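Local coordinates for aerolysin-like protein (Bombina maxima, PDB 6LH8) that probably acts within a toad system of aerolysin-family pore-forming proteins that modulates cellular endolysosomes, at residues I52-P55 against R56-V60; F83-G86 against S87-Y91. All coordinates share one frame; numbering follows the deposited sequence.

How the contacts relate
Two short turns in one elongated, all-beta chain illustrate how local contacts can meet through the fold. Contact 1 comes first, where strand 41-53 ends and the chain turns into the loop leading to strand 65-68. After strand 81-84, contact 2 reverses the chain and delivers it into strand 90-100, the sheet neighbour of 41-53. The two are in series, neither nested nor crossed, with centres about 12 Å apart. They nevertheless touch: I52 N and E89 O are 3.0 Å apart, a probable hydrogen bond, while I52 CG2 packs on F83, and Y85 meets V60 O with its ring and T58 CG2 with its hydroxyl oxygen. The small sheet of 65-68 and 81-84 is thereby joined to the main one.

Contact 1. Residues I52-P55 against R56-V60; sequences ITLP and RATEV
L54 lies just before a type I beta turn, P55 to T58, and meets residues at and beyond its far end. One branch does the work: L54 CD2 lies 3.7 Å from V60 CB, and the two side chains meet at about a right angle. The same methyl also approaches T58, with OG1 and CG2 each 3.9 Å from L54 CD2. The turn starts just beyond strand 41-53 and is closed by a weak hydrogen bond from T58 N to P55 O, 3.3 Å long and bent to 131° at the hydrogen. Both CB and CG2 of T58 lie against that same P55 carbonyl oxygen. Farther out, Y85 packs against L54, and E135 on strand 133-154 hydrogen-bonds through OE2 to T58 OG1. This hydroxyl therefore serves two partners, because the chain also folds back on it in an ST turn. With OG1 anti to the T58 nitrogen (chi1 -179°), the oxygen lies beside the carbonyl carbon, where V60 N donates to T58 OG1 over 3.0 Å at a nearly straight 167°.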
loop_
_atom_site.group_PDB
_atom_site.type_symbol
_atom_site.label_atom_id
_atom_site.label_comp_id
_atom_site.label_asym_id
_atom_site.label_seq_id
_atom_site.Cartn_x
_atom_site.Cartn_y
_atom_site.Cartn_z
ATOM N N ILE A 52 7.253 -4.654 -11.026
ATOM C CA ILE A 52 7.263 -4.621 -12.482
ATOM C C ILE A 52 7.418 -6.054 -12.972
ATOM O O ILE A 52 8.175 -6.835 -12.391
ATOM C CB ILE A 52 8.356 -3.685 -13.050
ATOM C CG1 ILE A 52 8.060 -3.335 -14.507
ATOM C CG2 ILE A 52 9.770 -4.250 -12.895
ATOM C CD1 ILE A 52 6.933 -2.304 -14.656
ATOM N N THR A 53 6.610 -6.427 -13.962
ATOM C CA THR A 53 6.602 -7.782 -14.506
ATOM C C THR A 53 6.754 -7.684 -16.016
ATOM O O THR A 53 6.229 -6.756 -16.629
ATOM C CB THR A 53 5.311 -8.550 -14.154
ATOM O OG1 THR A 53 4.157 -7.854 -14.640
ATOM C CG2 THR A 53 5.171 -8.725 -12.638
ATOM N N LEU A 54 7.509 -8.614 -16.608
ATOM C CA LEU A 54 7.709 -8.601 -18.050
ATOM C C LEU A 54 7.280 -9.925 -18.651
ATOM O O LEU A 54 7.282 -10.948 -17.955
ATOM C CB LEU A 54 9.178 -8.344 -18.414
ATOM C CG LEU A 54 9.614 -6.884 -18.476
ATOM C CD1 LEU A 54 9.810 -6.337 -17.054
ATOM C CD2 LEU A 54 10.883 -6.676 -19.330
ATOM N N PRO A 55 6.891 -9.960 -19.922
ATOM C CA PRO A 55 6.616 -11.231 -20.588
ATOM C C PRO A 55 7.814 -12.174 -20.455
ATOM O O PRO A 55 8.970 -11.742 -20.424
ATOM C CB PRO A 55 6.361 -10.840 -22.041
ATOM C CG PRO A 55 5.817 -9.438 -21.948
ATOM C CD PRO A 55 6.644 -8.808 -20.833
ATOM N N ARG A 56 7.505 -13.463 -20.344
ATOM C CA ARG A 56 8.552 -14.454 -20.135
ATOM C C ARG A 56 9.587 -14.402 -21.246
ATOM O O ARG A 56 10.792 -14.494 -20.978
ATOM C CB ARG A 56 7.921 -15.845 -20.033
ATOM C CG ARG A 56 8.917 -16.975 -19.816
ATOM C CD ARG A 56 8.216 -18.232 -19.301
ATOM N NE ARG A 56 9.166 -19.152 -18.674
ATOM C CZ ARG A 56 8.989 -20.467 -18.586
ATOM N NH1 ARG A 56 7.890 -21.026 -19.079
ATOM N NH2 ARG A 56 9.911 -21.219 -18.002
ATOM N N ALA A 57 9.141 -14.214 -22.490
ATOM C CA ALA A 57 9.982 -14.219 -23.689
ATOM C C ALA A 57 10.413 -12.824 -24.140
ATOM O O ALA A 57 10.563 -12.586 -25.343
ATOM C CB ALA A 57 9.252 -14.924 -24.825
ATOM N N THR A 58 10.666 -11.897 -23.226
ATOM C CA THR A 58 10.926 -10.520 -23.628
ATOM C C THR A 58 12.315 -10.362 -24.240
ATOM O O THR A 58 13.252 -11.107 -23.923
ATOM C CB THR A 58 10.776 -9.576 -22.434
ATOM O OG1 THR A 58 11.013 -8.230 -22.857
ATOM C CG2 THR A 58 11.773 -9.925 -21.335
ATOM N N GLU A 59 12.434 -9.372 -25.129
ATOM C CA GLU A 59 13.704 -8.953 -25.711
ATOM C C GLU A 59 14.422 -7.914 -24.862
ATOM O O GLU A 59 15.578 -7.593 -25.149
ATOM C CB GLU A 59 13.483 -8.373 -27.112
ATOM C CG GLU A 59 12.971 -9.352 -28.141
ATOM C CD GLU A 59 14.071 -10.217 -28.679
ATOM O OE1 GLU A 59 13.835 -11.431 -28.863
ATOM O OE2 GLU A 59 15.172 -9.677 -28.914
ATOM N N VAL A 60 13.756 -7.363 -23.851
ATOM C CA VAL A 60 14.400 -6.357 -23.002
ATOM C C VAL A 60 15.654 -6.968 -22.377
ATOM O O VAL A 60 15.582 -8.056 -21.784
ATOM C CB VAL A 60 13.416 -5.865 -21.927
ATOM C CG1 VAL A 60 14.128 -5.026 -20.876
ATOM C CG2 VAL A 60 12.284 -5.080 -22.584
#

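Contact 2. Residues F83-G86 against S87-Y91; sequences FTYG and SLESY
T84 and L88 form a single antiparallel hydrogen-bonded bridge, T84 N donating to L88 O over 2.8 Å, with L88 N returning a bond to T84 O. A second donor grips T84 O: S87 N, at 3.1 Å, comes from above the carbonyl plane, whereas L88 N lies within the plane. With S87 and L88 both facing T84, this is a classic beta bulge, here in the reversal between strands 81-84 and 90-100. Beside it, T84 CG2 touches S87 OG at 3.4 Å, and a water bridges that hydroxyl to Y85 O, donating to the carbonyl. E89 leaves its backbone away from the 83-86 segment, but with CG set beside its own N (chi1 -68°) the extended remainder brings the carboxylate to G86. E89 OE2 accepts from G86 N at 2.9 Å, on its anti side and 22° out of the carboxylate plane. The Y85 side chain runs alongside, pointing the same way, its ring 11° from the carboxylate plane and its CD1 3.4 Å from E89 OE2. L88 O lies against F83 CB at 3.3 Å, in the plane of the F83 ring and off its edge; that ring also packs on L68 of strand 65-68 and H50 of strand 41-53. Past that oxygen, F83 CD1 reaches the E89 backbone, 3.6 Å from E89 C, and F83 CE1 lies 4.4 Å from Y91 CB.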
loop_
_atom_site.group_PDB
_atom_site.type_symbol
_atom_site.label_atom_id
_atom_site.label_comp_id
_atom_site.label_asym_id
_atom_site.label_seq_id
_atom_site.Cartn_x
_atom_site.Cartn_y
_atom_site.Cartn_z
ATOM N N PHE A 83 13.537 0.171 -11.040
ATOM C CA PHE A 83 13.667 -1.274 -11.154
ATOM C C PHE A 83 14.835 -1.603 -12.077
ATOM O O PHE A 83 15.226 -0.810 -12.929
ATOM C CB PHE A 83 12.385 -1.901 -11.705
ATOM C CG PHE A 83 11.138 -1.570 -10.914
ATOM C CD1 PHE A 83 10.860 -2.227 -9.733
ATOM C CD2 PHE A 83 10.225 -0.638 -11.386
ATOM C CE1 PHE A 83 9.700 -1.940 -9.010
ATOM C CE2 PHE A 83 9.058 -0.334 -10.670
ATOM C CZ PHE A 83 8.797 -0.991 -9.477
ATOM N N THR A 84 15.394 -2.794 -11.903
ATOM C CA THR A 84 16.400 -3.319 -12.822
ATOM C C THR A 84 15.905 -4.681 -13.282
ATOM O O THR A 84 15.742 -5.587 -12.461
ATOM C CB THR A 84 17.778 -3.419 -12.158
ATOM O OG1 THR A 84 18.229 -2.108 -11.821
ATOM C CG2 THR A 84 18.799 -4.055 -13.105
ATOM N N TYR A 85 15.607 -4.812 -14.575
ATOM C CA TYR A 85 15.090 -6.077 -15.073
ATOM C C TYR A 85 16.102 -7.199 -14.836
ATOM O O TYR A 85 17.285 -7.072 -15.167
ATOM C CB TYR A 85 14.738 -5.969 -16.560
ATOM C CG TYR A 85 14.354 -7.312 -17.161
ATOM C CD1 TYR A 85 13.384 -8.112 -16.548
ATOM C CD2 TYR A 85 14.974 -7.799 -18.311
ATOM C CE1 TYR A 85 13.050 -9.345 -17.063
ATOM C CE2 TYR A 85 14.635 -9.035 -18.836
ATOM C CZ TYR A 85 13.667 -9.805 -18.199
ATOM O OH TYR A 85 13.308 -11.044 -18.681
ATOM N N GLY A 86 15.629 -8.286 -14.215
ATOM C CA GLY A 86 16.450 -9.432 -13.911
ATOM C C GLY A 86 17.086 -9.440 -12.532
ATOM O O GLY A 86 17.728 -10.446 -12.181
ATOM N N SER A 87 16.928 -8.374 -11.734
ATOM C CA SER A 87 17.531 -8.385 -10.399
ATOM C C SER A 87 16.819 -7.537 -9.343
ATOM O O SER A 87 16.934 -7.842 -8.154
ATOM C CB SER A 87 19.004 -7.961 -10.464
ATOM O OG SER A 87 19.174 -6.660 -10.986
ATOM N N LEU A 88 16.101 -6.473 -9.722
ATOM C CA LEU A 88 15.314 -5.724 -8.737
ATOM C C LEU A 88 13.983 -5.380 -9.395
ATOM O O LEU A 88 13.910 -4.428 -10.174
ATOM C CB LEU A 88 16.034 -4.467 -8.261
ATOM C CG LEU A 88 15.572 -3.766 -6.969
ATOM C CD1 LEU A 88 14.253 -3.020 -7.121
ATOM C CD2 LEU A 88 15.492 -4.737 -5.801
ATOM N N GLU A 89 12.939 -6.145 -9.068
ATOM C CA GLU A 89 11.639 -5.992 -9.717
ATOM C C GLU A 89 10.521 -5.688 -8.734
ATOM O O GLU A 89 9.354 -5.632 -9.137
ATOM C CB GLU A 89 11.306 -7.254 -10.523
ATOM C CG GLU A 89 12.220 -7.412 -11.713
ATOM C CD GLU A 89 12.255 -8.803 -12.296
ATOM O OE1 GLU A 89 11.514 -9.692 -11.805
ATOM O OE2 GLU A 89 13.045 -9.004 -13.243
ATOM N N SER A 90 10.847 -5.478 -7.465
ATOM C CA SER A 90 9.861 -5.153 -6.446
ATOM C C SER A 90 10.476 -4.170 -5.469
ATOM O O SER A 90 11.635 -4.325 -5.081
ATOM C CB SER A 90 9.398 -6.413 -5.705
ATOM O OG SER A 90 8.420 -6.100 -4.722
ATOM N N TYR A 91 9.699 -3.162 -5.073
ATOM C CA TYR A 91 10.131 -2.170 -4.102
ATOM C C TYR A 91 8.991 -1.907 -3.123
ATOM O O TYR A 91 7.841 -1.762 -3.541
ATOM C CB TYR A 91 10.560 -0.887 -4.826
ATOM C CG TYR A 91 10.954 0.242 -3.914
ATOM C CD1 TYR A 91 12.241 0.328 -3.411
ATOM C CD2 TYR A 91 10.037 1.209 -3.541
ATOM C CE1 TYR A 91 12.608 1.348 -2.571
ATOM C CE2 TYR A 91 10.391 2.234 -2.698
ATOM C CZ TYR A 91 11.683 2.305 -2.220
ATOM O OH TYR A 91 12.048 3.335 -1.377
HETATM O O HOH W 1 19.637 -7.577 -13.647
#